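Local coordinates for protein cGAS/DncV-like nucleotidyltransferase in E. coli homolog (Elizabethkingia meningoseptica ATCC 13253 = NBRC 12535, PDB 6E0O) that synthesises cyclic dinucleotide second messengers from nucleoside triphosphates with the help of magnesium, as the signal-producing enzyme of a bacterial CBASS antiphage defence system, at residues A[201-205]-A[206-210]; A[236-239]-A[240-243]; A[185-188]-A[189-193]; A[245-248]-A[249-253]; A[67-70]-A[71-75]. All coordinates share one frame; numbering follows the deposited sequence. Where two conformers were deposited one is given.

Contact 1: A[201-205]-A[206-210]; sequences YRLID and DGEIA
A Schellman motif closes helix 188-205 where L203 and I204 meet the turn that follows, and it illustrates how a helix end is sealed by backbone and side chains together. G207 leaves helical geometry with a positive phi of 75°, and this turns the chain back so that two amides reach carbonyls of the last turn. G207 N donates to I204 O at 3.0 Å, coming in well above the carbonyl plane, while E208 N reaches L203 O at 2.8 Å almost in line with that C=O. One residue earlier, D206 N still makes a regular helical bond to R202 O (2.9 Å). I204 O is gripped a second time by a water that lies 2.8 Å from it and also donates to I209 O at 2.7 Å, so I204 O keeps two donors as the chain leaves the helix.

The apolar half of the cap is built by I209. Its CG1 branch sits between the backbone N and the carbonyl carbon (chi1 65°), which brings the end of the side chain back against the last helical turn: CD1 lies 3.7 Å from L203 CB, and CG1 rests 3.9 Å from I204 CG1. On another side of L203, its CD2 touches E208 CG at 3.9 Å, the methyl meeting the aliphatic part of the bent glutamate.

Helix 275-289 flanks this end of helix 188-205. K284 packs on L203 and I209 and pairs in a salt bridge with E208 OE2, while Y288 touches L203 and its OH accepts a hydrogen bond from R202 NH1, tying the turn to its neighbour.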
# COMPACT_ATOMS: atom_id res chain seq x y z
N TYR A 201 3.18 12.42 6.22
CA TYR A 201 2.14 13.39 5.89
C TYR A 201 2.43 14.75 6.52
O TYR A 201 2.19 15.80 5.91
CB TYR A 201 0.78 12.88 6.35
CG TYR A 201 0.24 11.73 5.52
CD1 TYR A 201 0.28 11.76 4.13
CD2 TYR A 201 -0.30 10.61 6.13
CE1 TYR A 201 -0.20 10.70 3.38
CE2 TYR A 201 -0.78 9.55 5.39
CZ TYR A 201 -0.73 9.60 4.02
OH TYR A 201 -1.22 8.54 3.29
N ARG A 202 2.95 14.75 7.76
CA ARG A 202 3.29 16.01 8.41
C ARG A 202 4.41 16.74 7.68
O ARG A 202 4.34 17.96 7.48
CB ARG A 202 3.67 15.77 9.87
CG ARG A 202 2.48 15.44 10.74
CD ARG A 202 2.90 14.87 12.09
NE ARG A 202 1.77 14.86 13.00
CZ ARG A 202 1.61 15.69 14.03
NH1 ARG A 202 2.53 16.60 14.32
NH2 ARG A 202 0.54 15.59 14.79
N LEU A 203 5.44 16.00 7.27
CA LEU A 203 6.54 16.61 6.53
C LEU A 203 6.08 17.13 5.18
O LEU A 203 6.52 18.20 4.74
CB LEU A 203 7.67 15.59 6.36
CG LEU A 203 8.40 15.18 7.64
CD1 LEU A 203 9.29 13.99 7.35
CD2 LEU A 203 9.22 16.34 8.19
N ILE A 204 5.17 16.41 4.52
CA ILE A 204 4.62 16.90 3.26
C ILE A 204 3.82 18.17 3.50
O ILE A 204 3.96 19.16 2.78
CB ILE A 204 3.76 15.80 2.59
CG1 ILE A 204 4.62 14.61 2.18
CG2 ILE A 204 3.00 16.36 1.38
CD1 ILE A 204 3.82 13.38 1.81
N ASP A 205 2.95 18.15 4.51
CA ASP A 205 2.11 19.32 4.79
C ASP A 205 2.95 20.54 5.13
O ASP A 205 2.59 21.67 4.78
CB ASP A 205 1.15 19.01 5.94
CG ASP A 205 0.04 18.06 5.54
OD1 ASP A 205 -0.09 17.77 4.33
OD2 ASP A 205 -0.70 17.60 6.43
N ASP A 206 4.07 20.33 5.82
CA ASP A 206 4.98 21.40 6.19
C ASP A 206 5.85 21.86 5.03
O ASP A 206 6.59 22.84 5.19
CB ASP A 206 5.91 20.95 7.32
CG ASP A 206 5.20 20.80 8.65
OD1 ASP A 206 4.07 21.33 8.81
OD2 ASP A 206 5.78 20.14 9.55
N GLY A 207 5.81 21.18 3.90
CA GLY A 207 6.67 21.51 2.78
C GLY A 207 8.10 21.08 2.95
O GLY A 207 8.97 21.56 2.22
N GLU A 208 8.38 20.18 3.89
CA GLU A 208 9.74 19.77 4.16
C GLU A 208 10.23 18.71 3.19
O GLU A 208 11.44 18.61 2.95
CB GLU A 208 9.83 19.26 5.60
CG GLU A 208 11.23 19.00 6.08
CD GLU A 208 12.04 20.26 6.21
OE1 GLU A 208 11.44 21.34 6.39
OE2 GLU A 208 13.28 20.18 6.14
N ILE A 209 9.32 17.89 2.66
CA ILE A 209 9.65 16.90 1.64
C ILE A 209 8.57 16.93 0.57
O ILE A 209 7.45 17.39 0.81
CB ILE A 209 9.79 15.46 2.21
CG1 ILE A 209 8.45 14.96 2.75
CG2 ILE A 209 10.89 15.42 3.27
CD1 ILE A 209 8.51 13.57 3.34
N ALA A 210 8.92 16.46 -0.62
CA ALA A 210 7.96 16.36 -1.70
C ALA A 210 6.96 15.26 -1.39
O ALA A 210 7.27 14.30 -0.67
CB ALA A 210 8.68 16.04 -3.01
O HOH W 1 5.45 19.22 0.40

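Contact 2: A[236-239]-A[240-243]; sequences YTQT and LRNV
Q238 and R241 meet across the first turns of helix 236-252, their side chains side by side and pointing the same way. The amide of Q238 and the guanidinium of R241 are nearly parallel, 3° apart, yet the touching is done by the methylene: Q238 OE1 lies 3.8 Å from R241 CD. The glutamine gets there by a bend at chi2 (69°), which folds its amide forward along the helix.

Water supplies the polar link. One molecule accepts from Q238 NE2 at 2.9 Å and donates to N242 OD1 at 2.8 Å, bridging two amides that stand 84° apart and do not bond directly. The other end of N242 is used elsewhere, ND2 donating to Q230 O in the preceding loop.

Backbone bonds form the regular helical series, from L240 N to Y236 O at 2.9 Å through V243 N to T239 O at 2.8 Å.

Apolar side chains barely meet between the two segments; the V243 CG2 methyl lies against the T239 carbonyl oxygen at 3.3 Å. L240 instead sends its branches outward to L8, I195 and L289, and T239 packs on L188 while its OG1 bonds to I232 N and N235 O.

The chemistry therefore divides the helix lengthwise: Q238 and N242, partly exposed, share a water on one side, whereas T239, L240 and V243 are buried, consistent with an amphipathic helix packed against its neighbours.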
# COMPACT_ATOMS: atom_id res chain seq x y z
N TYR A 236 7.76 2.12 22.52
CA TYR A 236 7.57 2.68 21.19
C TYR A 236 8.69 3.65 20.85
O TYR A 236 9.16 3.68 19.71
CB TYR A 236 6.22 3.40 21.12
CG TYR A 236 5.03 2.48 21.06
CD1 TYR A 236 4.70 1.68 22.14
CD2 TYR A 236 4.23 2.42 19.93
CE1 TYR A 236 3.60 0.84 22.09
CE2 TYR A 236 3.13 1.59 19.88
CZ TYR A 236 2.83 0.80 20.96
OH TYR A 236 1.74 -0.02 20.90
N THR A 237 9.13 4.45 21.83
CA THR A 237 10.17 5.43 21.57
C THR A 237 11.46 4.75 21.16
O THR A 237 12.11 5.15 20.18
CB THR A 237 10.39 6.31 22.81
OG1 THR A 237 9.19 7.04 23.12
CG2 THR A 237 11.51 7.29 22.58
N GLN A 238 11.86 3.71 21.89
CA GLN A 238 13.12 3.05 21.56
C GLN A 238 12.99 2.20 20.30
O GLN A 238 13.94 2.09 19.52
CB GLN A 238 13.64 2.22 22.73
CG GLN A 238 15.10 1.85 22.57
CD GLN A 238 16.05 3.06 22.69
OE1 GLN A 238 15.64 4.19 23.02
NE2 GLN A 238 17.32 2.83 22.40
N THR A 239 11.83 1.57 20.09
CA THR A 239 11.63 0.81 18.86
C THR A 239 11.74 1.72 17.65
O THR A 239 12.39 1.38 16.66
CB THR A 239 10.27 0.10 18.87
OG1 THR A 239 10.26 -0.90 19.89
CG2 THR A 239 9.98 -0.53 17.52
N LEU A 240 11.08 2.88 17.70
CA LEU A 240 11.11 3.81 16.58
C LEU A 240 12.53 4.31 16.34
O LEU A 240 12.97 4.42 15.19
CB LEU A 240 10.15 4.96 16.83
CG LEU A 240 10.01 6.02 15.73
CD1 LEU A 240 9.55 5.42 14.42
CD2 LEU A 240 9.06 7.11 16.22
N ARG A 241 13.26 4.58 17.42
CA ARG A 241 14.68 4.92 17.28
C ARG A 241 15.43 3.81 16.57
O ARG A 241 16.18 4.05 15.61
CB ARG A 241 15.29 5.18 18.66
CG ARG A 241 16.67 5.77 18.59
CD ARG A 241 17.31 5.82 19.96
NE ARG A 241 18.45 6.73 19.98
CZ ARG A 241 19.68 6.40 19.62
NH1 ARG A 241 19.96 5.17 19.21
NH2 ARG A 241 20.64 7.32 19.67
N ASN A 242 15.23 2.56 17.02
CA ASN A 242 15.92 1.44 16.40
C ASN A 242 15.59 1.33 14.91
O ASN A 242 16.47 1.08 14.09
CB ASN A 242 15.51 0.13 17.06
CG ASN A 242 16.08 -0.06 18.44
OD1 ASN A 242 16.95 0.69 18.88
ND2 ASN A 242 15.60 -1.09 19.12
N VAL A 243 14.31 1.50 14.56
CA VAL A 243 13.87 1.38 13.17
C VAL A 243 14.55 2.43 12.30
O VAL A 243 15.09 2.13 11.23
CB VAL A 243 12.34 1.50 13.10
CG1 VAL A 243 11.86 1.76 11.67
CG2 VAL A 243 11.68 0.23 13.62
O HOH W 2 18.22 0.32 21.30

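Contact 3: A[185-188]-A[189-193]; sequences TYRL and YKRMV
One face of the R191 guanidinium is covered by R187 CB, which stands 3.6 Å above the plane and over its centre, while R191 NH2 lies at the edge of the R187 guanidinium, near its plane. The two planes are 73° apart, so the arginines do not stack. Their nearest charged atoms, R187 NE and R191 NH2, are 4.0 Å apart, a closeness that probably costs some energy. Each group has a partner elsewhere: R187 NH1 bonds to N183 OD1, and R191 NH1 bonds weakly to Y236 OH. Extended from CG to NE, the R191 chain runs back past the start of the helix, its CG and CD each 3.2 Å from R187 O.

At the other side of the turn, T185 OG1 accepts from Y189 N at 3.1 Å and is also bonded to K181 O. A chi1 of 54° places this hydroxyl between its backbone N and carbonyl carbon, facing the helix. L188 O then receives M192 N at 2.8 Å, and L188 CD2 rests loosely on M192 CE at 4.3 Å. K190 NZ donates to O of N52, a probable GTP-binding residue.

A type I' beta turn from T185 to L188 makes this short connection between helix 171-184 and helix 188-205, with R187 at the N-cap position.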
# COMPACT_ATOMS: atom_id res chain seq x y z
N THR A 185 6.37 -9.30 16.05
CA THR A 185 7.07 -8.15 16.60
C THR A 185 6.23 -7.41 17.63
O THR A 185 6.33 -6.18 17.75
CB THR A 185 7.52 -7.20 15.50
OG1 THR A 185 6.39 -6.84 14.68
CG2 THR A 185 8.61 -7.82 14.65
N TYR A 186 5.41 -8.12 18.39
CA TYR A 186 4.58 -7.49 19.40
C TYR A 186 3.64 -6.46 18.78
O TYR A 186 3.28 -5.46 19.41
CB TYR A 186 5.44 -6.86 20.51
CG TYR A 186 6.50 -7.79 21.02
CD1 TYR A 186 6.17 -8.86 21.86
CD2 TYR A 186 7.83 -7.62 20.67
CE1 TYR A 186 7.14 -9.72 22.33
CE2 TYR A 186 8.80 -8.48 21.14
CZ TYR A 186 8.45 -9.53 21.97
OH TYR A 186 9.40 -10.39 22.45
N ARG A 187 3.25 -6.69 17.52
CA ARG A 187 2.37 -5.81 16.75
C ARG A 187 3.05 -4.49 16.40
O ARG A 187 2.41 -3.58 15.87
CB ARG A 187 1.02 -5.61 17.45
CG ARG A 187 0.42 -6.96 17.93
CD ARG A 187 -1.12 -6.95 18.02
NE ARG A 187 -1.64 -6.59 16.71
CZ ARG A 187 -1.66 -7.39 15.65
NH1 ARG A 187 -1.22 -8.65 15.73
NH2 ARG A 187 -2.10 -6.93 14.49
N LEU A 188 4.36 -4.40 16.59
CA LEU A 188 5.05 -3.13 16.39
C LEU A 188 5.43 -2.88 14.93
O LEU A 188 5.60 -1.72 14.57
CB LEU A 188 6.26 -3.02 17.32
CG LEU A 188 5.89 -2.92 18.80
CD1 LEU A 188 7.13 -3.13 19.65
CD2 LEU A 188 5.24 -1.58 19.11
N TYR A 189 5.55 -3.91 14.09
CA TYR A 189 5.89 -3.66 12.69
C TYR A 189 4.90 -2.66 12.06
O TYR A 189 5.29 -1.60 11.55
CB TYR A 189 5.97 -4.97 11.87
CG TYR A 189 5.92 -4.71 10.38
CD1 TYR A 189 6.86 -3.90 9.77
CD2 TYR A 189 4.90 -5.24 9.60
CE1 TYR A 189 6.80 -3.62 8.43
CE2 TYR A 189 4.83 -4.96 8.25
CZ TYR A 189 5.78 -4.16 7.67
OH TYR A 189 5.69 -3.88 6.32
N LYS A 190 3.60 -2.98 12.09
CA LYS A 190 2.65 -2.09 11.43
C LYS A 190 2.47 -0.79 12.21
O LYS A 190 2.19 0.25 11.62
CB LYS A 190 1.30 -2.78 11.19
CG LYS A 190 1.39 -3.86 10.13
CD LYS A 190 0.05 -4.44 9.76
CE LYS A 190 0.21 -5.50 8.68
NZ LYS A 190 -1.11 -6.08 8.34
N ARG A 191 2.62 -0.84 13.54
CA ARG A 191 2.53 0.38 14.34
C ARG A 191 3.63 1.36 13.97
O ARG A 191 3.38 2.57 13.87
CB ARG A 191 2.53 0.01 15.82
CG ARG A 191 1.21 -0.61 16.20
CD ARG A 191 1.16 -1.13 17.60
NE ARG A 191 -0.06 -1.91 17.77
CZ ARG A 191 -0.40 -2.53 18.89
NH1 ARG A 191 0.39 -2.43 19.95
NH2 ARG A 191 -1.51 -3.24 18.93
N MET A 192 4.84 0.85 13.71
CA MET A 192 5.93 1.71 13.27
C MET A 192 5.70 2.23 11.85
O MET A 192 5.99 3.39 11.56
CB MET A 192 7.25 0.94 13.36
CG MET A 192 7.67 0.64 14.80
SD MET A 192 7.99 2.14 15.76
CE MET A 192 7.04 1.84 17.25
N VAL A 193 5.16 1.39 10.96
CA VAL A 193 4.78 1.87 9.63
C VAL A 193 3.81 3.03 9.76
O VAL A 193 3.95 4.07 9.10
CB VAL A 193 4.18 0.73 8.80
CG1 VAL A 193 3.49 1.28 7.54
CG2 VAL A 193 5.23 -0.29 8.42

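Contact 4: A[245-248]-A[249-253]; sequences VKIY and EDMKN
V245 lies alongside E249, four residues on and pointing the same way. Its CG1 methyl, anti to the backbone N, meets the carboxylate at OE2 (3.4 Å), an apolar group against a polar one, and V245 also touches W286 of helix 275-289.

K246 makes the charged contact. Its chain bends at chi2 (56°), which turns the ammonium forward along the helix so that K246 NZ forms a salt bridge with D250 OD1 at 2.8 Å, meeting the syn lone pair of D250 OD1. The lysine methylenes run past the same carboxylate, K246 CE being 3.2 Å from D250 OD2. That second oxygen is bonded to Y257 OH, so the buried aspartate is held from two partners, which would be expected to favour its charged form.

These are i to i+4 pairs on the last two turns of helix 236-252, and the backbone bonds keep the same spacing, as in D250 N to K246 O at 2.8 Å.

I247 faces the fold's interior. Its CG2 runs beside M251 CG at 4.2 Å, and the two also reach M282 and R275 of helix 275-289, respectively.

Y248, partly exposed, has K252 beside it, ring atom CE1 4.2 Å from K252 CD, and its side chain also touches L279. Beyond it the helix ends: N253 leaves helical geometry, and its ND2 reaches back to E249 O at 2.8 Å with that oxygen in the plane of the amide. N253 N bonds to this carbonyl too, at 2.9 Å.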
# COMPACT_ATOMS: atom_id res chain seq x y z
N VAL A 245 17.28 4.30 12.90
CA VAL A 245 18.73 4.13 12.83
C VAL A 245 19.09 2.96 11.92
O VAL A 245 20.02 3.05 11.11
CB VAL A 245 19.32 3.94 14.24
CG1 VAL A 245 20.79 3.54 14.16
CG2 VAL A 245 19.16 5.21 15.06
N LYS A 246 18.36 1.84 12.04
CA LYS A 246 18.69 0.67 11.23
C LYS A 246 18.52 0.96 9.74
O LYS A 246 19.40 0.63 8.93
CB LYS A 246 17.84 -0.52 11.65
CG LYS A 246 18.07 -1.79 10.84
CD LYS A 246 19.52 -2.24 10.84
CE LYS A 246 19.67 -3.63 10.22
NZ LYS A 246 21.08 -3.89 9.78
N ILE A 247 17.40 1.56 9.34
CA ILE A 247 17.19 1.86 7.93
C ILE A 247 18.25 2.84 7.43
O ILE A 247 18.85 2.66 6.37
CB ILE A 247 15.76 2.38 7.68
CG1 ILE A 247 14.74 1.30 8.02
CG2 ILE A 247 15.59 2.83 6.24
CD1 ILE A 247 13.32 1.82 8.18
N TYR A 248 18.47 3.91 8.20
CA TYR A 248 19.46 4.92 7.84
C TYR A 248 20.82 4.29 7.60
O TYR A 248 21.44 4.50 6.56
CB TYR A 248 19.48 5.94 8.97
CG TYR A 248 20.40 7.13 8.89
CD1 TYR A 248 21.71 7.05 9.31
CD2 TYR A 248 19.91 8.37 8.51
CE1 TYR A 248 22.53 8.17 9.31
CE2 TYR A 248 20.72 9.49 8.52
CZ TYR A 248 22.04 9.38 8.91
OH TYR A 248 22.83 10.50 8.93
N GLU A 249 21.29 3.48 8.56
CA GLU A 249 22.59 2.86 8.41
C GLU A 249 22.60 1.87 7.25
O GLU A 249 23.57 1.82 6.48
CB GLU A 249 23.00 2.18 9.73
CG GLU A 249 23.28 3.18 10.84
CD GLU A 249 23.78 2.53 12.12
OE1 GLU A 249 23.90 1.29 12.15
OE2 GLU A 249 24.05 3.27 13.09
N ASP A 250 21.53 1.09 7.10
CA ASP A 250 21.45 0.15 5.99
C ASP A 250 21.54 0.86 4.65
O ASP A 250 22.14 0.34 3.70
CB ASP A 250 20.15 -0.66 6.07
CG ASP A 250 20.21 -1.79 7.07
OD1 ASP A 250 21.32 -2.13 7.56
OD2 ASP A 250 19.14 -2.34 7.36
N MET A 251 20.94 2.05 4.53
CA MET A 251 20.99 2.78 3.27
C MET A 251 22.41 3.27 2.99
O MET A 251 22.90 3.16 1.87
CB MET A 251 20.01 3.95 3.26
CG MET A 251 18.55 3.52 3.37
SD MET A 251 17.97 2.32 2.14
CE MET A 251 18.20 0.79 3.02
N LYS A 252 23.10 3.80 4.02
CA LYS A 252 24.49 4.18 3.83
C LYS A 252 25.33 2.96 3.45
O LYS A 252 26.36 3.10 2.77
CB LYS A 252 25.06 4.83 5.09
CG LYS A 252 24.40 6.15 5.52
CD LYS A 252 25.30 6.99 6.44
CE LYS A 252 26.38 7.71 5.62
NZ LYS A 252 27.31 8.53 6.45
N ASN A 253 24.91 1.77 3.88
CA ASN A 253 25.66 0.54 3.67
C ASN A 253 25.14 -0.30 2.51
O ASN A 253 25.46 -1.49 2.42
CB ASN A 253 25.71 -0.29 4.96
CG ASN A 253 26.71 0.25 5.95
OD1 ASN A 253 27.90 -0.05 5.86
ND2 ASN A 253 26.24 1.03 6.89

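Contact 5: A[67-70]-A[71-75]; sequences RYDD and AFYPD
Y73 brings CE2 of its ring over one face of the R67 guanidinium, offset toward the rim, 3.6 Å from R67 NH2. Ring and guanidinium planes are 20° apart, close to parallel. D69 approaches the same ring from another direction, its CB at the ring edge and in plane, its OD2 3.7 Å from Y73 CD2.

D69 fixes how the guanidinium is turned: R67 NE donates at 2.8 Å, in the guanidinium plane, to the anti lone pair of D69 OD2, and NH2 adds a weak bond to the same oxygen. A bend at chi3 (66°) of R67 turns the group toward D69. T43 OG1 bonds to D69 OD2 as well, and E155 takes the hydroxyl of Y73.

D69 O accepts from Y73 N at 2.8 Å, nearly straight along its carbonyl, and from F72 N at 2.9 Å, well above the plane. Farther out, a water donates to D70 OD1 (2.6 Å) and accepts from D75 N (2.9 Å).

The bond from F72 N closes a type I beta turn, and Y73 N adds an alpha-turn bond to the same carbonyl, bending the chain as it leaves strand 62-68 of the nucleotidyltransferase sheet.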
# COMPACT_ATOMS: atom_id res chain seq x y z
N ARG A 67 -9.87 -8.07 -10.70
CA ARG A 67 -9.00 -8.94 -11.48
C ARG A 67 -9.85 -9.73 -12.47
O ARG A 67 -10.62 -10.62 -12.08
CB ARG A 67 -8.24 -9.88 -10.55
CG ARG A 67 -7.20 -10.75 -11.26
CD ARG A 67 -6.56 -11.73 -10.29
NE ARG A 67 -7.52 -12.72 -9.80
CZ ARG A 67 -7.30 -13.51 -8.76
NH1 ARG A 67 -6.15 -13.43 -8.10
NH2 ARG A 67 -8.23 -14.36 -8.36
N TYR A 68 -9.74 -9.39 -13.75
CA TYR A 68 -10.44 -10.12 -14.80
C TYR A 68 -9.66 -11.39 -15.03
O TYR A 68 -8.50 -11.35 -15.47
CB TYR A 68 -10.55 -9.28 -16.07
CG TYR A 68 -11.48 -9.94 -17.06
CD1 TYR A 68 -11.02 -10.95 -17.89
CD2 TYR A 68 -12.81 -9.59 -17.12
CE1 TYR A 68 -11.87 -11.58 -18.78
CE2 TYR A 68 -13.67 -10.21 -18.00
CZ TYR A 68 -13.20 -11.20 -18.83
OH TYR A 68 -14.07 -11.81 -19.70
N ASP A 69 -10.26 -12.53 -14.72
CA ASP A 69 -9.46 -13.75 -14.59
C ASP A 69 -10.21 -14.98 -15.06
O ASP A 69 -9.84 -16.10 -14.66
CB ASP A 69 -8.98 -13.90 -13.16
CG ASP A 69 -10.12 -13.91 -12.17
OD1 ASP A 69 -11.28 -14.10 -12.59
OD2 ASP A 69 -9.85 -13.72 -10.97
N ASP A 70 -11.21 -14.81 -15.92
CA ASP A 70 -12.01 -15.93 -16.40
C ASP A 70 -11.15 -17.04 -16.99
O ASP A 70 -11.48 -18.21 -16.83
CB ASP A 70 -12.99 -15.39 -17.45
CG ASP A 70 -13.98 -16.42 -17.92
OD1 ASP A 70 -14.65 -17.05 -17.08
OD2 ASP A 70 -14.10 -16.58 -19.16
N ALA A 71 -10.04 -16.69 -17.64
CA ALA A 71 -9.19 -17.71 -18.26
C ALA A 71 -8.48 -18.57 -17.23
O ALA A 71 -8.15 -19.74 -17.51
CB ALA A 71 -8.16 -17.04 -19.17
N PHE A 72 -8.19 -18.03 -16.05
CA PHE A 72 -7.46 -18.73 -15.01
C PHE A 72 -8.36 -19.30 -13.93
O PHE A 72 -8.02 -20.34 -13.35
CB PHE A 72 -6.46 -17.77 -14.33
CG PHE A 72 -5.34 -17.35 -15.23
CD1 PHE A 72 -5.46 -16.23 -16.03
CD2 PHE A 72 -4.17 -18.08 -15.27
CE1 PHE A 72 -4.44 -15.85 -16.87
CE2 PHE A 72 -3.13 -17.70 -16.10
CZ PHE A 72 -3.27 -16.58 -16.90
N TYR A 73 -9.47 -18.63 -13.63
CA TYR A 73 -10.45 -19.06 -12.63
C TYR A 73 -11.81 -19.07 -13.32
O TYR A 73 -12.66 -18.21 -13.08
CB TYR A 73 -10.42 -18.14 -11.41
CG TYR A 73 -9.05 -18.11 -10.78
CD1 TYR A 73 -8.59 -19.17 -10.01
CD2 TYR A 73 -8.19 -17.03 -10.97
CE1 TYR A 73 -7.33 -19.17 -9.45
CE2 TYR A 73 -6.93 -17.02 -10.42
CZ TYR A 73 -6.50 -18.09 -9.66
OH TYR A 73 -5.25 -18.09 -9.10
N PRO A 74 -12.04 -20.04 -14.21
CA PRO A 74 -13.28 -20.06 -14.99
C PRO A 74 -14.48 -20.42 -14.13
O PRO A 74 -14.38 -20.82 -12.96
CB PRO A 74 -13.02 -21.13 -16.05
CG PRO A 74 -12.02 -22.04 -15.41
CD PRO A 74 -11.12 -21.13 -14.59
N ASP A 75 -15.65 -20.28 -14.74
CA ASP A 75 -16.92 -20.58 -14.08
C ASP A 75 -17.08 -22.10 -14.02
O ASP A 75 -17.21 -22.76 -15.06
CB ASP A 75 -18.06 -19.94 -14.87
CG ASP A 75 -19.33 -19.83 -14.06
OD1 ASP A 75 -19.69 -20.81 -13.37
OD2 ASP A 75 -19.98 -18.76 -14.10
O HOH W 3 -15.66 -19.45 -17.56

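Along the chain the order is contacts 5, 3, 1, 2, 4. Contacts 3 and 1 mark the start and end of helix 188-205, their centres about 23 Å apart; contacts 2 and 4 lie in series on helix 236-252, about 14 Å centre to centre. Contacts 2 and 3 touch, about 10 Å between centres, where R191 and M192 meet Y236, T239 and L240, joining the two helices near their beginnings. Contact 5 stands apart at the end of strand 62-68 of the sheet, its centre about 36 Å from that of contact 3 and 42 to 45 Å from the others. Four contacts lie in the helical part, and helix 188-205 carries K197, a probable GTP-binding residue, between contacts 3 and 1.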